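Local coordinates for transcription activator HlyU (Vibrio vulnificus, PDB 3JTH), which probably binds DNA as a dimeric winged-helix regulator of the ArsR family and activates transcription, at residues A[16-20]-A[83-88]. Sequence-based numbering, arbitrary orientation.
Sequences LLKAM and EVKAMI
Leu16 and Met20, one turn apart on helix 2-20, reach across to Val84 and Met87 on helix 82-94; the two short helical segments have axes 11.1 Å apart at closest approach and cross at -65°, with the backbones nearest at Leu16 and Val84. The contact is wholly apolar. The torsion about CA-CB of Leu16 (chi1 175°) sets CG opposite the backbone N and sends the branch toward helix 82-94, where its two methyls part company: CD1 meets CB of Val84 at 4.0 Å, the side chains crossing nearly at a right angle, while CD2 lies 3.6 Å from CB of Glu83 and also touches CG of Met87. Only the root of Glu83 takes part; the chain then turns at chi2 and takes its carboxylate off the contact. Met20, a selenomethionine, runs out extended as far as SE and then bends at chi3 (74°), which carries its methyl CE to 3.6 Å from CD1 of Ile88 and 3.8 Å from CB of Met87, also selenomethionine. SE itself lies 3.9 Å from CB of Met87 and 4.1 Å from CG2 of Val84. Leu26 and Leu29 of helix 23-31 pack on both Met20 and Ile88, and Leu65 touches Leu16 and Val84. Tyr95 of the second subunit packs on Leu16 and Glu83, and Met87 meets Met87 of that subunit. The contact thus packs the first and last helices of the ArsR-type winged helix-turn-helix fold together, next to the dimer interface.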
loop_
_atom_site.group_PDB
_atom_site.type_symbol
_atom_site.label_atom_id
_atom_site.label_comp_id
_atom_site.label_asym_id
_atom_site.label_seq_id
_atom_site.Cartn_x
_atom_site.Cartn_y
_atom_site.Cartn_z
ATOM N N LEU A 16 1.929 2.444 7.062
ATOM C CA LEU A 16 2.726 1.462 6.333
ATOM C C LEU A 16 2.673 1.772 4.834
ATOM O O LEU A 16 3.698 1.764 4.150
ATOM C CB LEU A 16 2.174 0.053 6.584
ATOM C CG LEU A 16 2.803 -1.118 5.825
ATOM C CD1 LEU A 16 4.254 -1.303 6.256
ATOM C CD2 LEU A 16 2.008 -2.376 6.103
ATOM N N LEU A 17 1.474 2.043 4.331
ATOM C CA LEU A 17 1.276 2.331 2.908
ATOM C C LEU A 17 2.164 3.444 2.364
ATOM O O LEU A 17 2.784 3.295 1.315
ATOM C CB LEU A 17 -0.195 2.660 2.654
ATOM C CG LEU A 17 -1.101 1.578 2.059
ATOM C CD1 LEU A 17 -0.626 0.189 2.433
ATOM C CD2 LEU A 17 -2.522 1.825 2.540
ATOM N N LYS A 18 2.217 4.560 3.083
ATOM C CA LYS A 18 3.039 5.693 2.685
ATOM C C LYS A 18 4.512 5.332 2.709
ATOM O O LYS A 18 5.281 5.770 1.857
ATOM C CB LYS A 18 2.801 6.882 3.622
ATOM C CG LYS A 18 1.492 7.616 3.387
ATOM C CD LYS A 18 1.315 8.765 4.374
ATOM C CE LYS A 18 0.017 9.522 4.110
ATOM N NZ LYS A 18 -0.177 10.652 5.058
ATOM N N ALA A 19 4.912 4.542 3.695
ATOM C CA ALA A 19 6.308 4.143 3.802
ATOM C C ALA A 19 6.716 3.294 2.608
ATOM O O ALA A 19 7.855 3.363 2.155
ATOM C CB ALA A 19 6.538 3.366 5.082
HETATM N N MSE A 20 5.776 2.508 2.088
HETATM C CA MSE A 20 6.049 1.622 0.962
HETATM C C MSE A 20 5.861 2.239 -0.420
HETATM O O MSE A 20 6.491 1.809 -1.388
HETATM C CB MSE A 20 5.164 0.378 1.063
HETATM C CG MSE A 20 5.448 -0.513 2.261
HETATM SE SE MSE A 20 4.148 -1.954 2.391
HETATM C CE MSE A 20 4.807 -3.034 0.912
ATOM N N GLU A 83 4.291 -6.419 9.402
ATOM C CA GLU A 83 3.322 -5.886 8.458
ATOM C C GLU A 83 3.931 -5.768 7.050
ATOM O O GLU A 83 3.348 -6.232 6.072
ATOM C CB GLU A 83 2.824 -4.512 8.919
ATOM C CG GLU A 83 1.939 -4.520 10.170
ATOM C CD GLU A 83 2.726 -4.720 11.453
ATOM O OE1 GLU A 83 3.842 -4.164 11.546
ATOM O OE2 GLU A 83 2.227 -5.419 12.365
ATOM N N VAL A 84 5.107 -5.159 6.940
ATOM C CA VAL A 84 5.715 -5.023 5.625
ATOM C C VAL A 84 6.046 -6.401 5.046
ATOM O O VAL A 84 5.863 -6.631 3.849
ATOM C CB VAL A 84 6.982 -4.154 5.670
ATOM C CG1 VAL A 84 8.154 -4.926 6.273
ATOM C CG2 VAL A 84 7.305 -3.659 4.271
ATOM N N LYS A 85 6.517 -7.315 5.895
ATOM C CA LYS A 85 6.842 -8.665 5.447
ATOM C C LYS A 85 5.639 -9.311 4.764
ATOM O O LYS A 85 5.778 -9.919 3.702
ATOM C CB LYS A 85 7.298 -9.547 6.619
ATOM C CG LYS A 85 8.725 -9.292 7.110
ATOM C CD LYS A 85 9.060 -10.168 8.324
ATOM C CE LYS A 85 10.489 -9.937 8.813
ATOM N NZ LYS A 85 10.770 -10.687 10.072
ATOM N N ALA A 86 4.464 -9.181 5.375
ATOM C CA ALA A 86 3.238 -9.752 4.827
ATOM C C ALA A 86 2.796 -9.059 3.530
ATOM O O ALA A 86 2.456 -9.720 2.547
ATOM C CB ALA A 86 2.129 -9.677 5.870
HETATM N N MSE A 87 2.792 -7.731 3.525
HETATM C CA MSE A 87 2.412 -6.985 2.327
HETATM C C MSE A 87 3.396 -7.308 1.208
HETATM O O MSE A 87 3.004 -7.464 0.052
HETATM C CB MSE A 87 2.421 -5.477 2.595
HETATM C CG MSE A 87 1.150 -4.938 3.246
HETATM SE SE MSE A 87 -0.444 -5.098 2.133
HETATM C CE MSE A 87 0.374 -5.013 0.382
ATOM N N ILE A 88 4.673 -7.417 1.557
ATOM C CA ILE A 88 5.679 -7.737 0.559
ATOM C C ILE A 88 5.445 -9.147 0.035
ATOM O O ILE A 88 5.512 -9.381 -1.169
ATOM C CB ILE A 88 7.118 -7.595 1.134
ATOM C CG1 ILE A 88 7.477 -6.107 1.259
ATOM C CG2 ILE A 88 8.136 -8.268 0.225
ATOM C CD1 ILE A 88 7.417 -5.323 -0.074
#